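Local coordinates for protein 6-phosphogluconate dehydrogenase, NAD-binding (Mycolicibacterium smegmatis MC2 155, PDB 6SMT) that binds NADPH in a Rossmann-type domain and probably uses it to reduce imines with S-enantioselectivity, at residues S56-T59 with P60-I64; N73-D76 with H77-D81. One frame throughout, in Å; residues are numbered along the deposited sequence.

In the fold
Contact 1 (56-59 with 60-64) and contact 2 (73-76 with 77-81) are successive strand-to-helix turns of the NADPH-binding domain, and each opens its helix with an N-cap side chain, Thr59 in the first and Asp76 in the second. Their centres lie about 16 Å apart and their nearest atoms about 8 Å, with no direct touch. The two helices nevertheless meet: Pro60 packs on Ile83, Ala86 and Ala87 of helix 77-87. Contact 2 belongs to the cofactor pocket itself, through Asn73, Val74, Val75 and Ala79. Contact 1 stands back from it, the side chain of Pro60 being about 8 Å from the NADPH.

Contact 1 of 2, residues S56-T59 with P60-I64; sequences SAPT and PAAAI
Thr59 tucks its OG1 in against its own main chain, near both N and C (chi1 67°), which turns the hydroxyl back over the first turn of the helix that starts at Pro60, within reach of the amide of Ala62. This is an N-cap, placed where the chain leaves strand 55-56, outermost in this chain's Rossmann-type sheet, and enters helix 60-65. The evidence is a nearly straight bond: Ala62 N donates to Thr59 OG1 at 3.0 Å, with an N-H...O angle of 168°. The backbone supplies a second tie, from Ala63 N to Thr59 O at 2.9 Å, the first i to i+4 bond of the helix. Thr59 thus supplies an acceptor to each of two first-turn amides, its hydroxyl to Ala62 N and its carbonyl to Ala63 N.

Beside the cap runs a small apolar contact. The methyl of Ala57 points at the helix and sits against the backbone of Ala63, its CB 3.5 Å from Ala63 N. Ala57 CB also meets Ala63 CB at 3.7 Å. Pro58 reaches the helix through CD, 4.0 Å from Ala62 CB. Elsewhere, Pro60 and Ala63 both touch Trp39 of strand 35-39, and Pro58 O takes a weak hydrogen bond from Trp39 NE1. At the cap itself, Ala62 CB also packs against the hydroxyl, 3.5 Å from Thr59 OG1.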
loop_
_atom_site.group_PDB
_atom_site.type_symbol
_atom_site.label_atom_id
_atom_site.label_comp_id
_atom_site.label_asym_id
_atom_site.label_seq_id
_atom_site.Cartn_x
_atom_site.Cartn_y
_atom_site.Cartn_z
ATOM N N SER B 56 14.642 -22.727 29.796
ATOM C CA SER B 56 13.574 -23.392 29.015
ATOM C C SER B 56 12.794 -24.313 29.925
ATOM O O SER B 56 13.244 -24.616 31.043
ATOM C CB SER B 56 14.002 -24.040 27.748
ATOM O OG SER B 56 14.861 -25.081 28.049
ATOM N N ALA B 57 11.566 -24.542 29.554
ATOM C CA ALA B 57 10.650 -25.380 30.343
ATOM C C ALA B 57 10.160 -26.455 29.399
ATOM O O ALA B 57 9.940 -26.289 28.208
ATOM C CB ALA B 57 9.467 -24.586 30.902
ATOM N N PRO B 58 9.910 -27.672 29.922
ATOM C CA PRO B 58 9.542 -28.745 29.003
ATOM C C PRO B 58 8.086 -28.794 28.530
ATOM O O PRO B 58 7.834 -29.390 27.573
ATOM C CB PRO B 58 9.933 -29.939 29.903
ATOM C CG PRO B 58 9.570 -29.471 31.295
ATOM C CD PRO B 58 10.108 -28.041 31.338
ATOM N N THR B 59 7.171 -28.166 29.245
ATOM C CA THR B 59 5.736 -28.240 28.937
ATOM C C THR B 59 5.176 -26.816 29.038
ATOM O O THR B 59 5.741 -25.970 29.747
ATOM C CB THR B 59 4.973 -29.124 29.930
ATOM O OG1 THR B 59 4.965 -28.525 31.217
ATOM C CG2 THR B 59 5.530 -30.539 29.938
ATOM N N PRO B 60 4.023 -26.536 28.392
ATOM C CA PRO B 60 3.344 -25.253 28.633
ATOM C C PRO B 60 2.977 -24.979 30.076
ATOM O O PRO B 60 3.131 -23.897 30.566
ATOM C CB PRO B 60 2.062 -25.332 27.833
ATOM C CG PRO B 60 2.417 -26.308 26.767
ATOM C CD PRO B 60 3.348 -27.356 27.377
ATOM N N ALA B 61 2.536 -25.985 30.869
ATOM C CA ALA B 61 2.243 -25.747 32.287
ATOM C C ALA B 61 3.487 -25.303 33.045
ATOM O O ALA B 61 3.435 -24.375 33.816
ATOM C CB ALA B 61 1.701 -27.042 32.884
ATOM N N ALA B 62 4.604 -25.994 32.868
ATOM C CA ALA B 62 5.837 -25.615 33.575
ATOM C C ALA B 62 6.346 -24.241 33.116
ATOM O O ALA B 62 6.767 -23.451 33.968
ATOM C CB ALA B 62 6.911 -26.655 33.377
ATOM N N ALA B 63 6.168 -23.958 31.842
ATOM C CA ALA B 63 6.584 -22.632 31.307
ATOM C C ALA B 63 5.762 -21.524 31.969
ATOM O O ALA B 63 6.348 -20.544 32.414
ATOM C CB ALA B 63 6.457 -22.670 29.817
ATOM N N ILE B 64 4.451 -21.645 31.954
ATOM C CA ILE B 64 3.560 -20.605 32.505
ATOM C C ILE B 64 3.767 -20.495 34.023
ATOM O O ILE B 64 3.888 -19.412 34.581
ATOM C CB ILE B 64 2.114 -20.862 32.066
ATOM C CG1 ILE B 64 2.024 -20.575 30.571
ATOM C CG2 ILE B 64 1.170 -20.016 32.885
ATOM C CD1 ILE B 64 0.741 -20.947 29.984
#

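Contact 2 of 2, residues N73-D76 with H77-D81. With NDP (NADPH dihydro-nicotinamide-adenine-dinucleotide phosphate), chain L.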
loop_
_atom_site.group_PDB
_atom_site.type_symbol
_atom_site.label_atom_id
_atom_site.label_comp_id
_atom_site.label_asym_id
_atom_site.label_seq_id
_atom_site.Cartn_x
_atom_site.Cartn_y
_atom_site.Cartn_z
ATOM N N ASN B 73 2.801 -16.487 21.408
ATOM C CA ASN B 73 3.118 -15.918 20.080
ATOM C C ASN B 73 3.230 -17.045 19.075
ATOM O O ASN B 73 4.362 -17.524 18.832
ATOM C CB ASN B 73 4.343 -15.032 20.174
ATOM C CG ASN B 73 4.688 -14.340 18.874
ATOM O OD1 ASN B 73 5.729 -14.643 18.274
ATOM N ND2 ASN B 73 3.792 -13.466 18.398
ATOM N N VAL B 74 2.110 -17.497 18.545
ATOM C CA VAL B 74 2.031 -18.639 17.633
ATOM C C VAL B 74 1.124 -18.274 16.460
ATOM O O VAL B 74 0.585 -17.171 16.406
ATOM C CB VAL B 74 1.600 -19.899 18.390
ATOM C CG1 VAL B 74 2.663 -20.359 19.365
ATOM C CG2 VAL B 74 0.272 -19.712 19.061
ATOM N N VAL B 75 0.920 -19.204 15.556
ATOM C CA VAL B 75 0.299 -18.864 14.248
ATOM C C VAL B 75 -1.117 -18.353 14.430
ATOM O O VAL B 75 -1.440 -17.370 13.778
ATOM C CB VAL B 75 0.366 -20.047 13.286
ATOM C CG1 VAL B 75 -0.443 -21.230 13.777
ATOM C CG2 VAL B 75 -0.116 -19.586 11.896
ATOM N N ASP B 76 -1.957 -18.936 15.280
ATOM C CA ASP B 76 -3.347 -18.521 15.410
ATOM C C ASP B 76 -3.905 -18.931 16.761
ATOM O O ASP B 76 -3.173 -19.512 17.589
ATOM C CB ASP B 76 -4.189 -19.082 14.260
ATOM C CG ASP B 76 -4.305 -20.626 14.245
ATOM O OD1 ASP B 76 -3.934 -21.304 15.174
ATOM O OD2 ASP B 76 -4.732 -21.222 13.144
ATOM N N HIS B 77 -5.189 -18.629 17.035
ATOM C CA HIS B 77 -5.822 -18.944 18.321
ATOM C C HIS B 77 -6.179 -20.432 18.412
ATOM O O HIS B 77 -6.304 -20.838 19.537
ATOM C CB HIS B 77 -6.928 -17.976 18.695
ATOM C CG HIS B 77 -6.369 -16.734 19.301
ATOM N ND1 HIS B 77 -6.650 -16.375 20.622
ATOM C CD2 HIS B 77 -5.419 -15.837 18.858
ATOM C CE1 HIS B 77 -5.969 -15.262 20.949
ATOM N NE2 HIS B 77 -5.206 -14.900 19.868
ATOM N N ASP B 78 -6.250 -21.184 17.322
ATOM C CA ASP B 78 -6.381 -22.654 17.536
ATOM C C ASP B 78 -5.104 -23.161 18.234
ATOM O O ASP B 78 -5.194 -23.938 19.227
ATOM C CB ASP B 78 -6.631 -23.417 16.252
ATOM C CG ASP B 78 -8.070 -23.258 15.751
ATOM O OD1 ASP B 78 -8.965 -23.000 16.534
ATOM O OD2 ASP B 78 -8.240 -23.549 14.613
ATOM N N ALA B 79 -3.935 -22.642 17.858
ATOM C CA ALA B 79 -2.673 -23.007 18.527
ATOM C C ALA B 79 -2.651 -22.425 19.903
ATOM O O ALA B 79 -2.258 -23.119 20.863
ATOM C CB ALA B 79 -1.535 -22.553 17.696
ATOM N N VAL B 80 -2.990 -21.137 20.114
ATOM C CA VAL B 80 -3.024 -20.575 21.476
ATOM C C VAL B 80 -3.861 -21.453 22.405
ATOM O O VAL B 80 -3.403 -21.728 23.499
ATOM C CB VAL B 80 -3.587 -19.135 21.477
ATOM C CG1 VAL B 80 -3.789 -18.580 22.873
ATOM C CG2 VAL B 80 -2.662 -18.215 20.702
ATOM N N ASP B 81 -5.068 -21.780 21.945
ATOM C CA ASP B 81 -6.026 -22.454 22.842
ATOM C C ASP B 81 -5.542 -23.896 23.099
ATOM O O ASP B 81 -5.721 -24.367 24.249
ATOM C CB ASP B 81 -7.405 -22.403 22.235
ATOM C CG ASP B 81 -7.971 -20.969 22.219
ATOM O OD1 ASP B 81 -7.396 -20.052 22.904
ATOM O OD2 ASP B 81 -9.068 -20.781 21.610
HETATM P PA NDP L . 4.056 -18.303 12.733
HETATM O O1A NDP L . 2.832 -17.446 12.594
HETATM O O2A NDP L . 4.625 -19.005 11.540
HETATM O O5B NDP L . 3.809 -19.335 13.912
HETATM C C5B NDP L . 4.871 -20.262 14.197
HETATM C C4B NDP L . 4.809 -20.618 15.661
HETATM O O4B NDP L . 3.529 -21.228 15.992
HETATM C C3B NDP L . 5.871 -21.670 16.040
HETATM O O3B NDP L . 6.304 -21.491 17.375
HETATM C C2B NDP L . 5.075 -22.950 15.898
HETATM O O2B NDP L . 5.528 -24.097 16.611
HETATM C C1B NDP L . 3.794 -22.494 16.568
HETATM N N9A NDP L . 2.644 -23.360 16.327
HETATM C C8A NDP L . 1.958 -23.559 15.152
HETATM N N7A NDP L . 0.953 -24.393 15.287
HETATM C C5A NDP L . 0.978 -24.781 16.617
HETATM C C6A NDP L . 0.209 -25.688 17.390
HETATM N N6A NDP L . -0.866 -26.327 16.936
HETATM N N1A NDP L . 0.552 -25.838 18.687
HETATM C C2A NDP L . 1.594 -25.167 19.185
HETATM N N3A NDP L . 2.403 -24.311 18.549
HETATM C C4A NDP L . 2.053 -24.178 17.264
HETATM O O3 NDP L . 5.301 -17.512 13.363
HETATM P PN NDP L . 5.774 -16.049 13.622
HETATM O O1N NDP L . 6.787 -16.103 14.676
HETATM O O2N NDP L . 6.152 -15.426 12.326
HETATM O O5D NDP L . 4.465 -15.249 14.104
HETATM C C5D NDP L . 3.852 -15.544 15.354
HETATM C C4D NDP L . 2.636 -14.656 15.456
HETATM O O4D NDP L . 3.098 -13.280 15.475
HETATM C C3D NDP L . 1.612 -14.770 14.319
HETATM O O3D NDP L . 0.268 -14.743 14.784
HETATM C C2D NDP L . 1.903 -13.535 13.486
HETATM O O2D NDP L . 0.809 -13.035 12.723
HETATM C C1D NDP L . 2.377 -12.525 14.498
HETATM N N1N NDP L . 3.296 -11.509 13.949
HETATM C C2N NDP L . 4.425 -11.888 13.273
HETATM C C3N NDP L . 5.240 -10.979 12.686
HETATM C C7N NDP L . 6.456 -11.364 11.942
HETATM O O7N NDP L . 7.089 -10.426 11.408
HETATM N N7N NDP L . 6.875 -12.617 11.871
HETATM C C4N NDP L . 4.913 -9.569 12.732
HETATM C C5N NDP L . 3.744 -9.215 13.511
HETATM C C6N NDP L . 3.012 -10.130 14.108
HETATM P P2B NDP L . 6.717 -24.967 15.920
HETATM O O1X NDP L . 6.708 -26.281 16.758
HETATM O O2X NDP L . 6.281 -25.233 14.482
HETATM O O3X NDP L . 7.994 -24.228 15.963
HETATM O O HOH W 1 -6.162 -23.630 12.958
#
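Asp76 and Ala79 meet through a capping hydrogen bond: Ala79 N donates to Asp76 OD1 at 3.0 Å, nearly along the carboxylate C-O axis. A chi1 of 65° swings the Asp76 carboxylate back over the first turn. Val80 N adds the first i to i+4 backbone bond, to Asp76 O at 3.0 Å. A water donates to OD2 of both Asp76 and Asp78, bridging carboxylate oxygens 4.5 Å apart and probably easing their repulsion; Asp78 OD1 also forms a salt bridge with Arg106.

Among apolar contacts, Val74 CG2 lies 3.6 Å from Ala79 CB and also touches Val80 CG2, a methyl that sits over the centre of one His77 ring face. This turn after strand 69-72 is part of the Rossmann-type cofactor cleft.

The loop supplies most cofactor contacts. Asn73 ND2 makes a weak bond to O4D of the nicotinamide ribose while also hydrogen-bonding to Leu99 O, and Val75 N a weak one to O4B of the adenosine ribose. Val74 O and Val75 O lie 2.9 and 3.3 Å from hydroxyl O3D of the nicotinamide ribose. Val75 CG1 packs 3.6 Å from adenine C8A, and Ala79 CB 3.5 Å from C5A.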